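Local coordinates for protein secretory pathway GDP dissociation inhibitor (Saccharomyces cerevisiae, PDB 2BCG) that regulates GDP/GTP exchange on the Rab GTPase SEC4 by inhibiting GDP release, and extracts GDP-bound YPT7 from vacuolar membranes, at residues G95-T98 and N99-H103; V292-P296 and T297-E301. All coordinates share one frame; numbering follows the deposited sequence. Where two conformers were deposited one is given.

Interaction 1. Residues G95-T98 and N99-H103; sequences GELT and NILIH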
loop_
_atom_site.group_PDB
_atom_site.type_symbol
_atom_site.label_atom_id
_atom_site.label_comp_id
_atom_site.label_asym_id
_atom_site.label_seq_id
_atom_site.Cartn_x
_atom_site.Cartn_y
_atom_site.Cartn_z
ATOM N N GLY A 95 -4.048 -11.427 9.205
ATOM C CA GLY A 95 -3.252 -10.522 10.012
ATOM C C GLY A 95 -3.943 -9.218 10.396
ATOM O O GLY A 95 -5.034 -8.896 9.922
ATOM N N GLU A 96 -3.292 -8.476 11.264
ATOM C CA GLU A 96 -3.844 -7.192 11.703
ATOM C C GLU A 96 -4.015 -6.176 10.557
ATOM O O GLU A 96 -4.997 -5.417 10.550
ATOM C CB GLU A 96 -2.983 -6.586 12.810
ATOM C CG GLU A 96 -3.634 -5.385 13.503
ATOM C CD GLU A 96 -4.934 -5.752 14.222
ATOM O OE1 GLU A 96 -4.916 -6.707 15.032
ATOM O OE2 GLU A 96 -5.985 -5.097 13.985
ATOM N N LEU A 97 -3.099 -6.148 9.570
ATOM C CA LEU A 97 -3.268 -5.170 8.482
ATOM C C LEU A 97 -4.548 -5.418 7.722
ATOM O O LEU A 97 -5.273 -4.471 7.386
ATOM C CB LEU A 97 -2.011 -5.076 7.590
ATOM C CG LEU A 97 -2.076 -4.050 6.443
ATOM C CD1 LEU A 97 -2.398 -2.648 6.986
ATOM C CD2 LEU A 97 -0.773 -4.038 5.628
ATOM N N THR A 98 -4.886 -6.689 7.502
ATOM C CA THR A 98 -6.163 -6.950 6.838
ATOM C C THR A 98 -7.333 -6.434 7.703
ATOM O O THR A 98 -8.288 -5.851 7.174
ATOM C CB THR A 98 -6.358 -8.429 6.427
ATOM O OG1 THR A 98 -6.382 -9.242 7.597
ATOM C CG2 THR A 98 -5.226 -8.866 5.531
ATOM N N ASN A 99 -7.254 -6.654 9.016
ATOM C CA ASN A 99 -8.290 -6.188 9.960
ATOM C C ASN A 99 -8.461 -4.644 9.885
ATOM O O ASN A 99 -9.584 -4.108 9.885
ATOM C CB ASN A 99 -7.919 -6.647 11.376
ATOM C CG ASN A 99 -9.057 -6.444 12.386
ATOM O OD1 ASN A 99 -10.218 -6.645 12.072
ATOM N ND2 ASN A 99 -8.704 -6.012 13.593
ATOM N N ILE A 100 -7.343 -3.929 9.809
ATOM C CA ILE A 100 -7.378 -2.463 9.698
ATOM C C ILE A 100 -7.944 -2.049 8.350
ATOM O O ILE A 100 -8.781 -1.160 8.278
ATOM C CB ILE A 100 -5.980 -1.866 9.897
ATOM C CG1 ILE A 100 -5.461 -2.184 11.297
ATOM C CG2 ILE A 100 -5.971 -0.336 9.628
ATOM C CD1 ILE A 100 -3.999 -1.804 11.482
ATOM N N LEU A 101 -7.484 -2.685 7.274
ATOM C CA LEU A 101 -8.005 -2.407 5.950
ATOM C C LEU A 101 -9.512 -2.525 5.882
ATOM O O LEU A 101 -10.171 -1.676 5.277
ATOM C CB LEU A 101 -7.367 -3.343 4.912
ATOM C CG LEU A 101 -5.903 -3.041 4.538
ATOM C CD1 LEU A 101 -5.301 -4.287 3.895
ATOM C CD2 LEU A 101 -5.807 -1.817 3.581
ATOM N N ILE A 102 -10.045 -3.597 6.467
ATOM C CA ILE A 102 -11.496 -3.812 6.413
ATOM C C ILE A 102 -12.268 -2.809 7.246
ATOM O O ILE A 102 -13.252 -2.273 6.764
ATOM C CB ILE A 102 -11.792 -5.216 6.974
ATOM C CG1 ILE A 102 -11.232 -6.272 6.039
ATOM C CG2 ILE A 102 -13.271 -5.403 7.191
ATOM C CD1 ILE A 102 -11.114 -7.636 6.670
ATOM N N HIS A 103 -11.789 -2.506 8.449
ATOM C CA HIS A 103 -12.506 -1.572 9.334
ATOM C C HIS A 103 -12.525 -0.150 8.773
ATOM O O HIS A 103 -13.492 0.580 8.956
ATOM C CB HIS A 103 -11.916 -1.583 10.747
ATOM C CG HIS A 103 -12.414 -2.722 11.590
ATOM N ND1 HIS A 103 -11.863 -3.984 11.536
ATOM C CD2 HIS A 103 -13.438 -2.790 12.483
ATOM C CE1 HIS A 103 -12.535 -4.786 12.355
ATOM N NE2 HIS A 103 -13.489 -4.084 12.945
#
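E96 and N99 meet in a local side-chain contact three residues apart, on the opening turn of the largely buried helix 96-104. E96 occupies two conformations; in the one described, its CG stands anti to the backbone N (chi1 -169°) and a bend at chi2 (63°) turns the carboxylate forward, toward N99. There N99 ND2 donates to E96 OE2 at 2.9 Å, close to its own amide plane but out of the carboxylate plane on the syn side. An acid suits this first turn, whose N-terminal dipole would probably favour its charge. With an alanine in place of N99, this carboxylate oxygen would probably lose its amide donor, leaving E96 with the long, weak ion pair to K431 and freer to turn.

G95 is the N-cap, and its carbonyl O takes two donors: T98 OG1 at 2.7 Å, tying the cap to the third helical residue, and N99 N at 3.3 Å. One turn later N99 O is gripped from opposite faces of its plane by H103 N and H103 ND1, with H103 ND1 2.8 Å from N99 O.

L97 CG and L101 CD1 touch at 4.1 Å, forming an apolar flank against L91 of strand 91-92. Helix 424-438 packs on L97 and I100, F248 of helix 243-254 covers I100 and L101, and T98, L101 and I102 meet apolar side chains of the partner protein chain.

Interaction 2. Residues V292-P296 and T297-E301; sequences VIADP and TYFPE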
loop_
_atom_site.group_PDB
_atom_site.type_symbol
_atom_site.label_atom_id
_atom_site.label_comp_id
_atom_site.label_asym_id
_atom_site.label_seq_id
_atom_site.Cartn_x
_atom_site.Cartn_y
_atom_site.Cartn_z
ATOM N N VAL A 292 4.507 15.104 17.373
ATOM C CA VAL A 292 4.887 14.681 16.022
ATOM C C VAL A 292 5.024 13.146 16.005
ATOM O O VAL A 292 5.452 12.520 16.992
ATOM C CB VAL A 292 6.205 15.386 15.552
ATOM C CG1 VAL A 292 7.416 14.942 16.362
ATOM C CG2 VAL A 292 6.433 15.168 14.032
ATOM N N ILE A 293 4.658 12.557 14.869
ATOM C CA ILE A 293 4.893 11.130 14.559
ATOM C C ILE A 293 5.793 11.141 13.318
ATOM O O ILE A 293 5.512 11.859 12.367
ATOM C CB ILE A 293 3.562 10.404 14.273
ATOM C CG1 ILE A 293 2.636 10.465 15.507
ATOM C CG2 ILE A 293 3.833 8.970 13.775
ATOM C CD1 ILE A 293 1.285 9.935 15.270
ATOM N N ALA A 294 6.904 10.414 13.340
ATOM C CA ALA A 294 7.837 10.502 12.213
ATOM C C ALA A 294 8.656 9.246 12.035
ATOM O O ALA A 294 8.791 8.443 12.965
ATOM C CB ALA A 294 8.757 11.672 12.402
ATOM N N ASP A 295 9.197 9.067 10.833
ATOM C CA ASP A 295 10.164 7.996 10.644
ATOM C C ASP A 295 11.593 8.410 11.032
ATOM O O ASP A 295 11.870 9.603 11.222
ATOM C CB ASP A 295 10.049 7.388 9.224
ATOM C CG ASP A 295 10.690 8.239 8.136
ATOM O OD1 ASP A 295 11.850 8.688 8.251
ATOM O OD2 ASP A 295 10.028 8.411 7.086
ATOM N N PRO A 296 12.480 7.422 11.229
ATOM C CA PRO A 296 13.848 7.735 11.662
ATOM C C PRO A 296 14.610 8.764 10.830
ATOM O O PRO A 296 15.515 9.446 11.372
ATOM C CB PRO A 296 14.547 6.355 11.657
ATOM C CG PRO A 296 13.381 5.362 11.950
ATOM C CD PRO A 296 12.221 5.966 11.177
ATOM N N THR A 297 14.298 8.908 9.532
ATOM C CA THR A 297 15.082 9.827 8.690
ATOM C C THR A 297 14.879 11.293 9.067
ATOM O O THR A 297 15.694 12.143 8.693
ATOM C CB THR A 297 14.786 9.651 7.184
ATOM O OG1 THR A 297 13.496 10.188 6.896
ATOM C CG2 THR A 297 14.869 8.160 6.745
ATOM N N TYR A 298 13.811 11.594 9.809
ATOM C CA TYR A 298 13.563 12.976 10.249
ATOM C C TYR A 298 14.235 13.327 11.566
ATOM O O TYR A 298 14.373 14.511 11.870
ATOM C CB TYR A 298 12.057 13.260 10.363
ATOM C CG TYR A 298 11.436 13.278 9.004
ATOM C CD1 TYR A 298 11.348 14.474 8.239
ATOM C CD2 TYR A 298 10.998 12.091 8.427
ATOM C CE1 TYR A 298 10.800 14.474 6.950
ATOM C CE2 TYR A 298 10.459 12.082 7.114
ATOM C CZ TYR A 298 10.346 13.271 6.407
ATOM O OH TYR A 298 9.827 13.276 5.138
ATOM N N PHE A 299 14.603 12.314 12.335
ATOM C CA PHE A 299 15.182 12.516 13.683
ATOM C C PHE A 299 16.250 11.448 13.895
ATOM O O PHE A 299 16.112 10.624 14.807
ATOM C CB PHE A 299 14.128 12.397 14.794
ATOM C CG PHE A 299 13.095 13.480 14.783
ATOM C CD1 PHE A 299 11.903 13.328 14.079
ATOM C CD2 PHE A 299 13.298 14.659 15.509
ATOM C CE1 PHE A 299 10.924 14.348 14.100
ATOM C CE2 PHE A 299 12.334 15.667 15.520
ATOM C CZ PHE A 299 11.152 15.519 14.814
ATOM N N PRO A 300 17.310 11.472 13.074
ATOM C CA PRO A 300 18.332 10.425 13.194
ATOM C C PRO A 300 19.002 10.410 14.568
ATOM O O PRO A 300 19.333 9.327 15.083
ATOM C CB PRO A 300 19.334 10.750 12.067
ATOM C CG PRO A 300 19.117 12.200 11.741
ATOM C CD PRO A 300 17.625 12.439 11.993
ATOM N N GLU A 301 19.138 11.595 15.172
ATOM C CA GLU A 301 19.723 11.693 16.521
ATOM C C GLU A 301 18.901 11.009 17.619
ATOM O O GLU A 301 19.459 10.636 18.654
ATOM C CB GLU A 301 20.083 13.139 16.922
ATOM C CG GLU A 301 19.499 14.276 16.102
ATOM C CD GLU A 301 18.017 14.537 16.361
ATOM O OE1 GLU A 301 17.630 14.924 17.499
ATOM O OE2 GLU A 301 17.247 14.404 15.397
#
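A294 and F299 form the tight part of a strand-to-turn junction, where strand 292-294 of the Rossmann-like parallel sheet runs into an Asx turn combined with a type I beta turn. A294 CB lies in the plane of the F299 ring, 3.8 Å from F299 CE1, and V292 CG1 reaches F299 CZ at 4.1 Å. The small methyl of A294 leaves room for the ring edge and also meets Y298 CB. F299 has CG anti to its carbonyl carbon (chi1 -67°), which turns the ring back against the side chains of V292 and A294, where I411 and L413 also pack on it.

The opposite character appears at exposed T297, where order comes from polar bonds rather than packing; P300 lies exposed where the chain leaves the turn. Y298 N donates to D295 O at 3.1 Å, closing the turn, and F299 N donates to P296 O at 3.2 Å, closing a second turn that overlaps the first, one residue on. P296 suits the second position of the first turn, its ring fixing phi near -52°. K42, just after strand 37-40, bonds T297 OG1 through NZ, gives its backbone N to Y298 OH and makes a cation-pi contact with that ring.

D295 opens the turn, and its OD1 accepts twice: from T297 OG1 at 2.6 Å on its syn lone pair, and from T297 N at 2.8 Å nearly along the C-O axis.

Both interactions are local contacts within one continuous run of chain, yet they belong to different elements and do not touch: their nearest atoms are about 13 Å apart and their centres 26 Å. Interaction 1 is mostly core, its helix held between other helices and a partner protein. Interaction 2 grades from a buried strand of the parallel sheet to a loop at the surface, and no other protein chain reaches it. Each has an acidic side chain accepting from a nearby residue. In 95-103 the acid takes a side-chain amide one helical turn on; in 292-301 it takes a backbone N-H and a hydroxyl, shaping the chain's exit from the sheet.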